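Local coordinates for protein ribonucleoside-diphosphate reductase subunit beta (PDB 6ZJK) that probably serves as the radical-generating R2 subunit of a class I ribonucleotide reductase, holding two iron ions that support reduction of ribonucleotides to deoxyribonucleotides, at residues 26-32 with 44-48; 68-72 with 233-237; 81-85 with 149-153; 98-102 with 282-286; 178-182 with 195-200. One frame throughout, in Å; residues are numbered along the deposited sequence.

Contact 1. Residues 26-32 with 44-48; sequences KMIFNEK and NTTNL
N47 turns its side-chain amide into the bend of the facing chain, and ND2 gives a nearly straight hydrogen bond (172°) to I28 O at 3.1 Å. The acceptor lies in the amide plane of N47, while the donor stands above the carbonyl plane of I28. M27 O is closer still, 2.7 Å from the same N47 ND2. On the other side of the amide, K26 passes its CD 3.6 Å from N47 OD1 and carries NZ on to a salt bridge with E112 of the second subunit. This is the tight end of the contact. Both segments are irregular loop ahead of helix 58-68, pinned by turns: N30 OD1 accepts from K32 N in an Asx turn, and the hydroxyls of T45 and T46 accept from N47 N and L48 N in two successive ST turns. F29 swings CG anti to its backbone N (chi1 170°), which brings CE1 back to within 4.2 Å of L48 CG at the ring edge; the same ring meets F105 of the second subunit edge-to-face. Toward the exposed K32 the grip slackens. N30 ND2 reaches T45 O at 3.1 Å, the acceptor lying out of the amide plane of N30, but its bond to N44 OD1 is weak and bent (129°). N44 ND2 in turn makes a weak bond to K32 O at 3.3 Å.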
# COMPACT_ATOMS: atom_id res chain seq x y z
N LYS A 26 9.40 12.45 8.01
CA LYS A 26 9.08 13.45 7.08
C LYS A 26 7.71 14.11 7.27
O LYS A 26 6.82 13.56 7.90
CB LYS A 26 9.32 12.87 5.69
CG LYS A 26 8.46 11.75 5.20
CD LYS A 26 8.96 11.27 3.85
CE LYS A 26 8.73 9.79 3.64
NZ LYS A 26 7.85 9.45 2.51
N MET A 27 7.53 15.31 6.73
CA MET A 27 6.22 15.96 6.71
C MET A 27 5.29 15.30 5.71
O MET A 27 5.69 14.50 4.86
CB MET A 27 6.35 17.45 6.38
CG MET A 27 7.06 18.27 7.41
SD MET A 27 7.21 19.98 6.89
CE MET A 27 8.88 19.94 6.25
N ILE A 28 4.01 15.64 5.83
CA ILE A 28 3.02 15.20 4.86
C ILE A 28 3.27 15.88 3.52
O ILE A 28 3.36 15.23 2.47
CB ILE A 28 1.60 15.49 5.38
CG1 ILE A 28 1.26 14.63 6.60
CG2 ILE A 28 0.59 15.24 4.29
CD1 ILE A 28 1.31 13.14 6.35
N PHE A 29 3.44 17.21 3.54
CA PHE A 29 3.79 17.99 2.36
C PHE A 29 4.77 19.07 2.81
O PHE A 29 4.56 19.70 3.85
CB PHE A 29 2.55 18.62 1.70
CG PHE A 29 2.87 19.64 0.62
CD1 PHE A 29 3.36 19.23 -0.61
CD2 PHE A 29 2.67 20.99 0.85
CE1 PHE A 29 3.66 20.16 -1.60
CE2 PHE A 29 2.96 21.93 -0.15
CZ PHE A 29 3.45 21.51 -1.37
N ASN A 30 5.87 19.23 2.08
CA ASN A 30 6.92 20.18 2.45
C ASN A 30 7.05 21.22 1.34
O ASN A 30 7.75 20.98 0.35
CB ASN A 30 8.24 19.45 2.69
CG ASN A 30 9.40 20.40 2.94
OD1 ASN A 30 9.21 21.58 3.29
ND2 ASN A 30 10.60 19.90 2.76
N GLU A 31 6.41 22.35 1.54
CA GLU A 31 6.40 23.44 0.59
C GLU A 31 7.78 23.97 0.23
O GLU A 31 7.93 24.47 -0.80
CB GLU A 31 5.47 24.59 1.01
CG GLU A 31 5.95 25.43 2.17
CD GLU A 31 5.02 26.56 2.58
OE1 GLU A 31 4.61 27.34 1.75
OE2 GLU A 31 4.73 26.68 3.77
N LYS A 32 8.75 23.82 1.10
CA LYS A 32 10.10 24.29 0.82
C LYS A 32 11.01 23.23 0.21
O LYS A 32 12.19 23.52 -0.00
CB LYS A 32 10.73 24.86 2.10
CG LYS A 32 9.88 25.97 2.73
CD LYS A 32 9.42 26.99 1.69
CE LYS A 32 8.80 28.25 2.31
NZ LYS A 32 8.51 29.33 1.31
N ASN A 44 15.81 16.95 0.95
CA ASN A 44 14.84 18.05 0.97
C ASN A 44 13.81 17.81 -0.13
O ASN A 44 13.86 18.38 -1.21
CB ASN A 44 15.55 19.40 0.76
CG ASN A 44 14.61 20.60 0.92
OD1 ASN A 44 13.61 20.53 1.62
ND2 ASN A 44 14.94 21.70 0.25
N THR A 45 12.80 16.99 0.20
CA THR A 45 11.79 16.56 -0.76
C THR A 45 10.45 17.19 -0.43
O THR A 45 10.18 17.55 0.72
CB THR A 45 11.63 15.02 -0.75
OG1 THR A 45 10.60 14.63 -1.69
CG2 THR A 45 11.22 14.54 0.64
N THR A 46 9.62 17.36 -1.47
CA THR A 46 8.24 17.80 -1.28
C THR A 46 7.28 16.65 -0.98
O THR A 46 6.20 16.90 -0.44
CB THR A 46 7.71 18.53 -2.51
OG1 THR A 46 7.60 17.59 -3.59
CG2 THR A 46 8.67 19.68 -2.93
N ASN A 47 7.64 15.41 -1.35
CA ASN A 47 6.82 14.18 -1.35
C ASN A 47 5.85 14.12 -2.53
O ASN A 47 5.01 13.22 -2.55
CB ASN A 47 6.00 13.96 -0.08
CG ASN A 47 6.85 13.86 1.15
OD1 ASN A 47 7.98 13.40 1.10
ND2 ASN A 47 6.31 14.32 2.28
N LEU A 48 5.97 14.99 -3.51
CA LEU A 48 5.10 14.89 -4.64
C LEU A 48 5.56 13.81 -5.58
O LEU A 48 6.70 13.61 -5.77
CB LEU A 48 5.01 16.21 -5.37
CG LEU A 48 4.37 17.39 -4.66
CD1 LEU A 48 4.77 18.66 -5.35
CD2 LEU A 48 2.86 17.29 -4.67

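Contact 2. Residues 68-72 with 233-237; sequences NNFWI and YINRD
The loop leaving helix 58-68 runs past one side of helix 225-255, with the CA atoms of N69 and D237 7.1 Å apart and those of W71 and Y233 7.6 Å apart. W71 contributes the largest share of the contact. Its CG sits between the backbone N and the carbonyl carbon (chi1 62°), and the indole lies against the helix. Y233 CB is centred over one face of the six-membered ring, 3.5 Å from its centroid, in a CH-pi contact. On the same face the phenol of Y233 continues past the five-membered ring as an offset stack, with the planes inclined by 24°. I234 CG1 closes on W71 CZ2 at 3.9 Å. At the indole edge, W71 NE1 gives an almost straight hydrogen bond (173°) to D237 OD2 at 3.3 Å; the acceptor is in the ring plane, but the donor comes from above the carboxylate plane. Farther along, the R236 guanidinium lies almost parallel to the N69 amide, whose OD1 rests over one face, while R236 NH2 makes a weak bond to N69 O at 3.1 Å. A water accepts from N69 ND2 and donates to D237 OD1, so both carboxylate oxygens are engaged. D237 OD2 also bonds to NE2 of H140, an iron ligand, which makes D237 a second-shell residue and W71 the next link outward. This Trp-Asp-His-iron relay is the arrangement known from class I R2 proteins, where it is associated with electron or radical transfer to the metal site; the same role is probable here.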
# COMPACT_ATOMS: atom_id res chain seq x y z
N ASN A 68 2.79 -5.48 -13.64
CA ASN A 68 2.49 -6.57 -14.55
C ASN A 68 2.44 -7.95 -13.87
O ASN A 68 2.06 -8.89 -14.45
CB ASN A 68 3.43 -6.63 -15.74
CG ASN A 68 3.28 -5.46 -16.68
OD1 ASN A 68 2.39 -5.36 -17.45
ND2 ASN A 68 4.13 -4.55 -16.55
N ASN A 69 2.86 -8.02 -12.64
CA ASN A 69 2.81 -9.27 -11.89
C ASN A 69 1.51 -9.45 -11.09
O ASN A 69 1.42 -10.38 -10.28
CB ASN A 69 3.98 -9.35 -10.91
CG ASN A 69 5.30 -9.71 -11.58
OD1 ASN A 69 5.34 -10.25 -12.70
ND2 ASN A 69 6.39 -9.41 -10.90
N PHE A 70 0.52 -8.56 -11.27
CA PHE A 70 -0.70 -8.58 -10.45
C PHE A 70 -1.48 -9.89 -10.62
O PHE A 70 -1.66 -10.39 -11.74
CB PHE A 70 -1.58 -7.36 -10.80
CG PHE A 70 -2.93 -7.33 -10.09
CD1 PHE A 70 -3.04 -6.87 -8.79
CD2 PHE A 70 -4.10 -7.70 -10.74
CE1 PHE A 70 -4.29 -6.82 -8.14
CE2 PHE A 70 -5.34 -7.64 -10.11
CZ PHE A 70 -5.43 -7.21 -8.81
N TRP A 71 -1.95 -10.42 -9.52
CA TRP A 71 -2.72 -11.65 -9.52
C TRP A 71 -3.73 -11.64 -8.36
O TRP A 71 -3.58 -10.93 -7.42
CB TRP A 71 -1.80 -12.88 -9.46
CG TRP A 71 -0.98 -12.94 -8.25
CD1 TRP A 71 0.04 -12.15 -7.94
CD2 TRP A 71 -1.15 -13.82 -7.15
NE1 TRP A 71 0.53 -12.47 -6.73
CE2 TRP A 71 -0.19 -13.50 -6.22
CE3 TRP A 71 -2.03 -14.85 -6.87
CZ2 TRP A 71 -0.08 -14.16 -5.04
CZ3 TRP A 71 -1.92 -15.50 -5.70
CH2 TRP A 71 -0.95 -15.16 -4.80
N ILE A 72 -4.76 -12.43 -8.50
CA ILE A 72 -5.81 -12.55 -7.53
C ILE A 72 -5.90 -13.99 -7.11
O ILE A 72 -6.23 -14.84 -7.87
CB ILE A 72 -7.17 -12.06 -8.08
CG1 ILE A 72 -7.08 -10.62 -8.57
CG2 ILE A 72 -8.23 -12.16 -7.02
CD1 ILE A 72 -8.34 -10.08 -9.17
N TYR A 233 3.25 -17.78 -7.46
CA TYR A 233 2.95 -16.37 -7.65
C TYR A 233 3.57 -15.52 -6.55
O TYR A 233 4.13 -14.45 -6.82
CB TYR A 233 1.43 -16.15 -7.71
CG TYR A 233 0.83 -16.45 -9.06
CD1 TYR A 233 0.84 -15.48 -10.07
CD2 TYR A 233 0.28 -17.69 -9.33
CE1 TYR A 233 0.30 -15.75 -11.31
CE2 TYR A 233 -0.27 -17.97 -10.57
CZ TYR A 233 -0.27 -16.99 -11.55
OH TYR A 233 -0.81 -17.26 -12.79
N ILE A 234 3.57 -16.04 -5.36
CA ILE A 234 4.15 -15.35 -4.26
C ILE A 234 5.66 -15.26 -4.46
O ILE A 234 6.23 -14.29 -4.17
CB ILE A 234 3.87 -16.06 -2.95
CG1 ILE A 234 2.37 -16.17 -2.69
CG2 ILE A 234 4.49 -15.35 -1.80
CD1 ILE A 234 2.06 -16.57 -1.29
N ASN A 235 6.26 -16.34 -4.93
CA ASN A 235 7.69 -16.44 -5.20
C ASN A 235 8.04 -15.34 -6.22
O ASN A 235 8.89 -14.62 -5.98
CB ASN A 235 8.03 -17.81 -5.73
CG ASN A 235 9.50 -18.19 -5.58
OD1 ASN A 235 10.36 -17.38 -5.39
ND2 ASN A 235 9.73 -19.46 -5.64
N ARG A 236 7.33 -15.27 -7.32
CA ARG A 236 7.50 -14.24 -8.29
C ARG A 236 7.53 -12.82 -7.69
O ARG A 236 8.47 -12.12 -7.89
CB ARG A 236 6.49 -14.35 -9.37
CG ARG A 236 6.73 -13.41 -10.50
CD ARG A 236 5.78 -13.63 -11.62
NE ARG A 236 4.43 -13.20 -11.33
CZ ARG A 236 3.46 -13.24 -12.20
NH1 ARG A 236 3.69 -13.66 -13.38
NH2 ARG A 236 2.27 -12.86 -11.91
N ASP A 237 6.58 -12.46 -6.85
CA ASP A 237 6.60 -11.20 -6.21
C ASP A 237 7.82 -11.09 -5.33
O ASP A 237 8.44 -10.12 -5.30
CB ASP A 237 5.36 -10.96 -5.33
CG ASP A 237 4.05 -10.75 -6.09
OD1 ASP A 237 3.99 -10.56 -7.28
OD2 ASP A 237 3.04 -10.81 -5.45
O HOH W 1 5.92 -8.23 -8.20

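Contact 3. Residues 81-85 with 149-153; sequences DIKQF and DTVTN
One face of the F85 ring is covered by V151 CG2, which stands 4.0 Å from the centroid and 20° off the ring normal, a CH-pi contact displaced toward the rim. Farther round the ring, T152 approaches obliquely, its CB 3.7 Å from F85 CE2. The contact joins the end of the short helix 79-84 to the C-terminal end of helix 124-151, a long helix of the all-alpha R2 fold that supplies the iron ligands E137 and H140 from earlier turns. F85 N bonds to D81 O. With CG anti to that N (chi1 -169°), the ring is carried over to V151, and the two side chains meet at about a right angle. V151 divides its branches between partners: CG2 goes to the ring, while CG1 lies 4.1 Å from D81 CB. The carboxylate of D81 is engaged elsewhere, at T227 OG1 and A226 N, in the first turn of helix 225-255. Nearer the surface, I82 stretches its CD1 to 3.6 Å from T150 CG2. T150 keeps its hydroxyl for Y146 O within its own helix and turns its methyl to I82, whose CG1 also lies near T150 O. T152 is the first residue to depart from helical geometry, and beyond it N153 caps the next helix through its OD1. No direct hydrogen bond links the two segments; instead a water donates to I82 O at 2.7 Å and to V151 O at 2.8 Å.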
# COMPACT_ATOMS: atom_id res chain seq x y z
N ASP A 81 -6.94 -29.81 -4.54
CA ASP A 81 -6.40 -29.83 -3.19
C ASP A 81 -7.46 -30.15 -2.14
O ASP A 81 -7.14 -30.73 -1.09
CB ASP A 81 -5.75 -28.48 -2.86
CG ASP A 81 -4.52 -28.18 -3.74
OD1 ASP A 81 -4.42 -28.73 -4.87
OD2 ASP A 81 -3.62 -27.44 -3.27
N ILE A 82 -8.73 -29.80 -2.40
CA ILE A 82 -9.79 -30.17 -1.46
C ILE A 82 -9.86 -31.69 -1.29
O ILE A 82 -9.96 -32.20 -0.17
CB ILE A 82 -11.14 -29.60 -1.94
CG1 ILE A 82 -11.08 -28.06 -1.97
CG2 ILE A 82 -12.24 -30.07 -1.03
CD1 ILE A 82 -12.33 -27.41 -2.54
N LYS A 83 -9.74 -32.42 -2.40
CA LYS A 83 -9.86 -33.87 -2.24
C LYS A 83 -8.61 -34.46 -1.60
O LYS A 83 -8.70 -35.36 -0.76
CB LYS A 83 -10.09 -34.52 -3.61
CG LYS A 83 -10.94 -33.72 -4.61
CD LYS A 83 -11.73 -34.68 -5.51
CE LYS A 83 -11.78 -34.25 -6.97
NZ LYS A 83 -12.77 -34.99 -7.80
N GLN A 84 -7.42 -33.87 -1.79
CA GLN A 84 -6.18 -34.48 -1.32
C GLN A 84 -5.86 -34.15 0.14
O GLN A 84 -5.12 -34.91 0.79
CB GLN A 84 -5.02 -34.02 -2.19
CG GLN A 84 -5.28 -34.26 -3.66
CD GLN A 84 -4.09 -33.93 -4.52
OE1 GLN A 84 -3.72 -32.76 -4.66
NE2 GLN A 84 -3.49 -34.96 -5.11
N PHE A 85 -6.33 -33.01 0.65
CA PHE A 85 -6.01 -32.62 2.02
C PHE A 85 -6.30 -33.68 3.09
O PHE A 85 -5.50 -33.80 4.03
CB PHE A 85 -6.73 -31.31 2.36
CG PHE A 85 -6.26 -30.67 3.64
CD1 PHE A 85 -5.09 -29.95 3.68
CD2 PHE A 85 -7.01 -30.81 4.80
CE1 PHE A 85 -4.65 -29.37 4.86
CE2 PHE A 85 -6.58 -30.22 5.98
CZ PHE A 85 -5.41 -29.50 6.01
N ASP A 149 -9.50 -21.71 4.28
CA ASP A 149 -10.95 -21.73 4.30
C ASP A 149 -11.50 -22.66 3.23
O ASP A 149 -12.63 -23.15 3.36
CB ASP A 149 -11.50 -20.31 4.10
CG ASP A 149 -12.99 -20.21 4.43
OD1 ASP A 149 -13.38 -20.56 5.58
OD2 ASP A 149 -13.76 -19.78 3.56
N THR A 150 -10.72 -22.94 2.18
CA THR A 150 -11.24 -23.77 1.11
C THR A 150 -10.93 -25.25 1.29
O THR A 150 -11.82 -26.09 1.07
CB THR A 150 -10.72 -23.28 -0.24
OG1 THR A 150 -11.14 -21.93 -0.42
CG2 THR A 150 -11.31 -24.12 -1.36
N VAL A 151 -9.73 -25.62 1.75
CA VAL A 151 -9.38 -27.03 1.80
C VAL A 151 -9.77 -27.72 3.10
O VAL A 151 -9.73 -28.95 3.16
CB VAL A 151 -7.87 -27.28 1.58
CG1 VAL A 151 -7.37 -26.54 0.33
CG2 VAL A 151 -7.05 -26.87 2.80
N THR A 152 -10.20 -26.98 4.12
CA THR A 152 -10.59 -27.62 5.38
C THR A 152 -11.72 -26.82 6.03
O THR A 152 -12.16 -25.79 5.51
CB THR A 152 -9.36 -27.81 6.29
OG1 THR A 152 -9.68 -28.71 7.37
CG2 THR A 152 -8.86 -26.47 6.83
N ASN A 153 -12.23 -27.33 7.14
CA ASN A 153 -13.42 -26.76 7.78
C ASN A 153 -13.03 -25.68 8.78
O ASN A 153 -11.85 -25.52 9.11
CB ASN A 153 -14.22 -27.89 8.43
CG ASN A 153 -13.45 -28.59 9.50
OD1 ASN A 153 -13.18 -28.01 10.56
ND2 ASN A 153 -13.01 -29.81 9.22
O HOH W 2 -10.99 -31.25 2.15

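Contact 4. Residues 98-102 with 282-286; sequences KIISF and WGQYV
W282 reaches across to helix 90-118 with CG anti to the backbone N (chi1 166°), bringing the benzo end of its indole against K98 and F102. CZ2 comes edge-on to K98 O at 3.6 Å, with that oxygen in the ring plane, and lies 3.8 Å from F102 CB. F102 also has its CG anti to its backbone N, and the two aromatic side chains slide past each other in opposite directions, their rings meeting obliquely with planes 47° apart. V286 sends its two methyls different ways: CG1 touches K98 CB at 4.0 Å and sits over the rim of one face of the W282 ring, whereas CG2 meets I99 CG1, also at 4.0 Å. K98 runs extended past V286 and bends only at its last torsion. NZ thereby reaches a salt bridge with D167, whose OD2 also bonds to Y285 OH, and this shared carboxylate probably stabilises the lysine's charge. The short axes stay 11.6 Å apart, with the W282 indole bridging from one helix to the other, and run in roughly opposed directions at 139°. This buried, largely apolar contact packs helix 262-287 against helix 90-118, one of the four iron-binding helices of the ferritin-like R2 core.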
# COMPACT_ATOMS: atom_id res chain seq x y z
N LYS A 98 2.37 -25.79 10.66
CA LYS A 98 3.31 -24.87 11.29
C LYS A 98 3.91 -23.88 10.30
O LYS A 98 4.17 -22.72 10.64
CB LYS A 98 4.42 -25.65 12.00
CG LYS A 98 3.92 -26.38 13.25
CD LYS A 98 4.85 -27.50 13.65
CE LYS A 98 4.21 -28.34 14.74
NZ LYS A 98 3.88 -27.49 15.93
N ILE A 99 4.15 -24.31 9.07
CA ILE A 99 4.82 -23.45 8.10
C ILE A 99 3.87 -22.34 7.65
O ILE A 99 4.24 -21.16 7.62
CB ILE A 99 5.31 -24.28 6.91
CG1 ILE A 99 6.54 -25.11 7.30
CG2 ILE A 99 5.56 -23.39 5.73
CD1 ILE A 99 6.87 -26.16 6.28
N ILE A 100 2.64 -22.71 7.31
CA ILE A 100 1.73 -21.70 6.80
C ILE A 100 1.30 -20.74 7.91
O ILE A 100 1.04 -19.56 7.65
CB ILE A 100 0.55 -22.36 6.06
CG1 ILE A 100 -0.03 -21.38 5.04
CG2 ILE A 100 -0.49 -22.82 7.03
CD1 ILE A 100 -0.81 -22.03 3.94
N SER A 101 1.28 -21.19 9.16
CA SER A 101 1.02 -20.18 10.19
C SER A 101 2.22 -19.27 10.37
O SER A 101 2.07 -18.05 10.50
CB SER A 101 0.64 -20.85 11.50
OG SER A 101 0.73 -19.93 12.57
N PHE A 102 3.45 -19.76 10.21
CA PHE A 102 4.64 -18.92 10.27
C PHE A 102 4.69 -17.92 9.12
O PHE A 102 4.96 -16.73 9.34
CB PHE A 102 5.89 -19.80 10.25
CG PHE A 102 7.17 -19.03 10.29
CD1 PHE A 102 7.47 -18.19 11.36
CD2 PHE A 102 8.09 -19.14 9.26
CE1 PHE A 102 8.66 -17.48 11.40
CE2 PHE A 102 9.28 -18.42 9.29
CZ PHE A 102 9.56 -17.61 10.37
N TRP A 282 14.67 -24.53 12.27
CA TRP A 282 13.22 -24.54 12.11
C TRP A 282 12.81 -25.52 11.01
O TRP A 282 11.86 -26.29 11.19
CB TRP A 282 12.74 -23.12 11.77
CG TRP A 282 11.32 -23.02 11.24
CD1 TRP A 282 10.95 -22.83 9.94
CD2 TRP A 282 10.09 -23.06 12.00
NE1 TRP A 282 9.57 -22.76 9.84
CE2 TRP A 282 9.03 -22.90 11.08
CE3 TRP A 282 9.80 -23.22 13.35
CZ2 TRP A 282 7.69 -22.91 11.49
CZ3 TRP A 282 8.46 -23.23 13.75
CH2 TRP A 282 7.42 -23.07 12.82
N GLY A 283 13.53 -25.50 9.88
CA GLY A 283 13.21 -26.41 8.79
C GLY A 283 13.34 -27.87 9.18
O GLY A 283 12.50 -28.70 8.82
N GLN A 284 14.31 -28.15 10.01
CA GLN A 284 14.55 -29.47 10.45
C GLN A 284 13.47 -29.87 11.47
O GLN A 284 13.01 -30.94 11.48
CB GLN A 284 15.97 -29.56 11.04
CG GLN A 284 17.08 -29.63 10.00
CD GLN A 284 18.45 -29.43 10.55
OE1 GLN A 284 18.62 -28.96 11.63
NE2 GLN A 284 19.43 -29.78 9.80
N TYR A 285 13.06 -28.93 12.27
CA TYR A 285 12.11 -29.21 13.35
C TYR A 285 10.72 -29.57 12.82
O TYR A 285 10.10 -30.53 13.31
CB TYR A 285 12.05 -28.00 14.29
CG TYR A 285 10.87 -28.02 15.25
CD1 TYR A 285 10.80 -28.97 16.27
CD2 TYR A 285 9.84 -27.09 15.14
CE1 TYR A 285 9.73 -28.99 17.15
CE2 TYR A 285 8.76 -27.10 16.03
CZ TYR A 285 8.71 -28.05 17.03
OH TYR A 285 7.65 -28.08 17.91
N VAL A 286 10.24 -28.83 11.81
CA VAL A 286 8.88 -29.05 11.31
C VAL A 286 8.83 -30.24 10.35
O VAL A 286 7.79 -30.90 10.25
CB VAL A 286 8.31 -27.78 10.64
CG1 VAL A 286 8.26 -26.63 11.62
CG2 VAL A 286 9.10 -27.41 9.42

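Contact 5. Residues 178-182 with 195-200; sequences AGIYE and RAIMAN
Y181 brings the edge of its ring to helix 190-220, with CE1 3.8 Å from A196 O, near the ring plane, and equally far from A199 CB, which comes in obliquely. The A199 methyl also meets I180 CG2 at 4.0 Å, so it is touched by two neighbouring side chains of the opposite helix. I180 CG2 is anti to the backbone N and faces the partner helix. Beyond the ring, Y181 OH lies 3.3 Å from N200 CG, the phenol and the amide side chain crossing at about a right angle with their planes 33° apart. The angles are poor for a direct hydrogen bond. These are two successive helices of the all-alpha R2 fold, 168-186 and 190-220, the second carrying the iron ligand E204, packed roughly antiparallel; the segment axes run at 147° and approach to 9.3 Å. The alanines probably allow the CA atoms of Y181 and A196 to come within 5.7 Å. A second shell fixes the polar ends: Q110 of helix 90-118 accepts from Y181 OH through OE1 and gives its NE2 to N200 OD1, bridging the two groups. N200 ND2 turns back to A196 O in a weak bond that may help orient this amide, about 7 Å from an iron ion. At the subunit interface, Y181 packs on I28 of the second subunit, and E182 OE2 accepts from the backbone N of that same residue.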
# COMPACT_ATOMS: atom_id res chain seq x y z
N ALA A 178 10.04 -10.01 15.21
CA ALA A 178 9.32 -8.76 15.42
C ALA A 178 10.13 -7.76 16.24
O ALA A 178 9.98 -6.55 16.05
CB ALA A 178 7.97 -9.03 16.11
N GLY A 179 10.98 -8.25 17.13
CA GLY A 179 11.75 -7.37 18.00
C GLY A 179 12.74 -6.47 17.28
O GLY A 179 13.02 -5.36 17.74
N ILE A 180 13.29 -6.94 16.15
CA ILE A 180 14.23 -6.11 15.41
C ILE A 180 13.50 -4.93 14.78
O ILE A 180 13.96 -3.78 14.87
CB ILE A 180 14.95 -6.95 14.33
CG1 ILE A 180 15.67 -8.15 14.98
CG2 ILE A 180 15.91 -6.07 13.53
CD1 ILE A 180 16.34 -9.06 13.98
N TYR A 181 12.35 -5.17 14.25
CA TYR A 181 11.60 -4.13 13.69
C TYR A 181 11.15 -3.22 14.80
O TYR A 181 11.32 -2.05 14.71
CB TYR A 181 10.41 -4.68 12.95
CG TYR A 181 10.68 -5.36 11.66
CD1 TYR A 181 11.86 -5.21 11.01
CD2 TYR A 181 9.74 -6.14 11.07
CE1 TYR A 181 12.10 -5.83 9.83
CE2 TYR A 181 9.98 -6.76 9.88
CZ TYR A 181 11.17 -6.58 9.27
OH TYR A 181 11.43 -7.16 8.09
N GLU A 182 10.65 -3.76 15.89
CA GLU A 182 10.09 -2.91 16.94
C GLU A 182 11.17 -2.09 17.64
O GLU A 182 10.89 -1.01 18.17
CB GLU A 182 9.31 -3.78 17.93
CG GLU A 182 8.62 -3.05 19.09
CD GLU A 182 7.23 -2.53 18.73
OE1 GLU A 182 6.75 -1.62 19.44
OE2 GLU A 182 6.62 -3.03 17.76
N ARG A 195 19.71 -1.77 10.48
CA ARG A 195 19.59 -3.15 10.92
C ARG A 195 18.20 -3.66 10.51
O ARG A 195 18.05 -4.76 10.07
CB ARG A 195 19.84 -3.29 12.41
CG ARG A 195 21.27 -3.05 12.83
CD ARG A 195 21.55 -3.51 14.25
NE ARG A 195 21.48 -2.42 15.20
CZ ARG A 195 22.52 -1.70 15.60
NH1 ARG A 195 23.72 -1.96 15.13
NH2 ARG A 195 22.37 -0.71 16.45
N ALA A 196 17.21 -2.80 10.53
CA ALA A 196 15.90 -3.21 10.10
C ALA A 196 15.83 -3.46 8.61
O ALA A 196 15.09 -4.27 8.17
CB ALA A 196 14.88 -2.21 10.50
N ILE A 197 16.64 -2.75 7.85
CA ILE A 197 16.63 -2.92 6.43
C ILE A 197 17.23 -4.25 6.11
O ILE A 197 16.76 -4.95 5.30
CB ILE A 197 17.42 -1.81 5.72
CG1 ILE A 197 16.79 -0.45 5.94
CG2 ILE A 197 17.55 -2.11 4.26
CD1 ILE A 197 15.53 -0.20 5.21
N MET A 198 18.28 -4.61 6.81
CA MET A 198 18.94 -5.87 6.59
C MET A 198 18.03 -7.01 7.05
O MET A 198 17.98 -8.00 6.44
CB MET A 198 20.33 -5.83 7.26
CG MET A 198 21.26 -6.99 7.04
SD MET A 198 21.71 -7.48 5.43
CE MET A 198 22.27 -9.10 5.71
N ALA A 199 17.27 -6.80 8.10
CA ALA A 199 16.31 -7.79 8.58
C ALA A 199 15.30 -8.14 7.51
O ALA A 199 15.04 -9.27 7.26
CB ALA A 199 15.63 -7.28 9.78
N ASN A 200 14.73 -7.13 6.89
CA ASN A 200 13.83 -7.33 5.80
C ASN A 200 14.41 -8.16 4.73
O ASN A 200 13.78 -9.01 4.24
CB ASN A 200 13.59 -6.00 5.16
CG ASN A 200 12.24 -5.47 5.42
OD1 ASN A 200 11.31 -5.90 4.84
ND2 ASN A 200 12.15 -4.51 6.28

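Overall arrangement
Contact 4 is the buried one, between two helices, and relies on apolar and aromatic side chains; contact 5 also pairs helices, through a tyrosine and an isoleucine set against alanines and an asparagine. Contact 1, its centre about 30 Å from the centre of the chain, is loop against loop and depends on amide hydrogen bonds. It lies on the opposite side of that centre from contact 3, whose helix ends combine apolar packing with a water bridge. Contact 2 sets loop against helix and connects to the iron ligand H140 through D237. Contacts 1, 2 and 5 all reach the second subunit: loop 26-32 of one chain packs on segment 178-182 of the other.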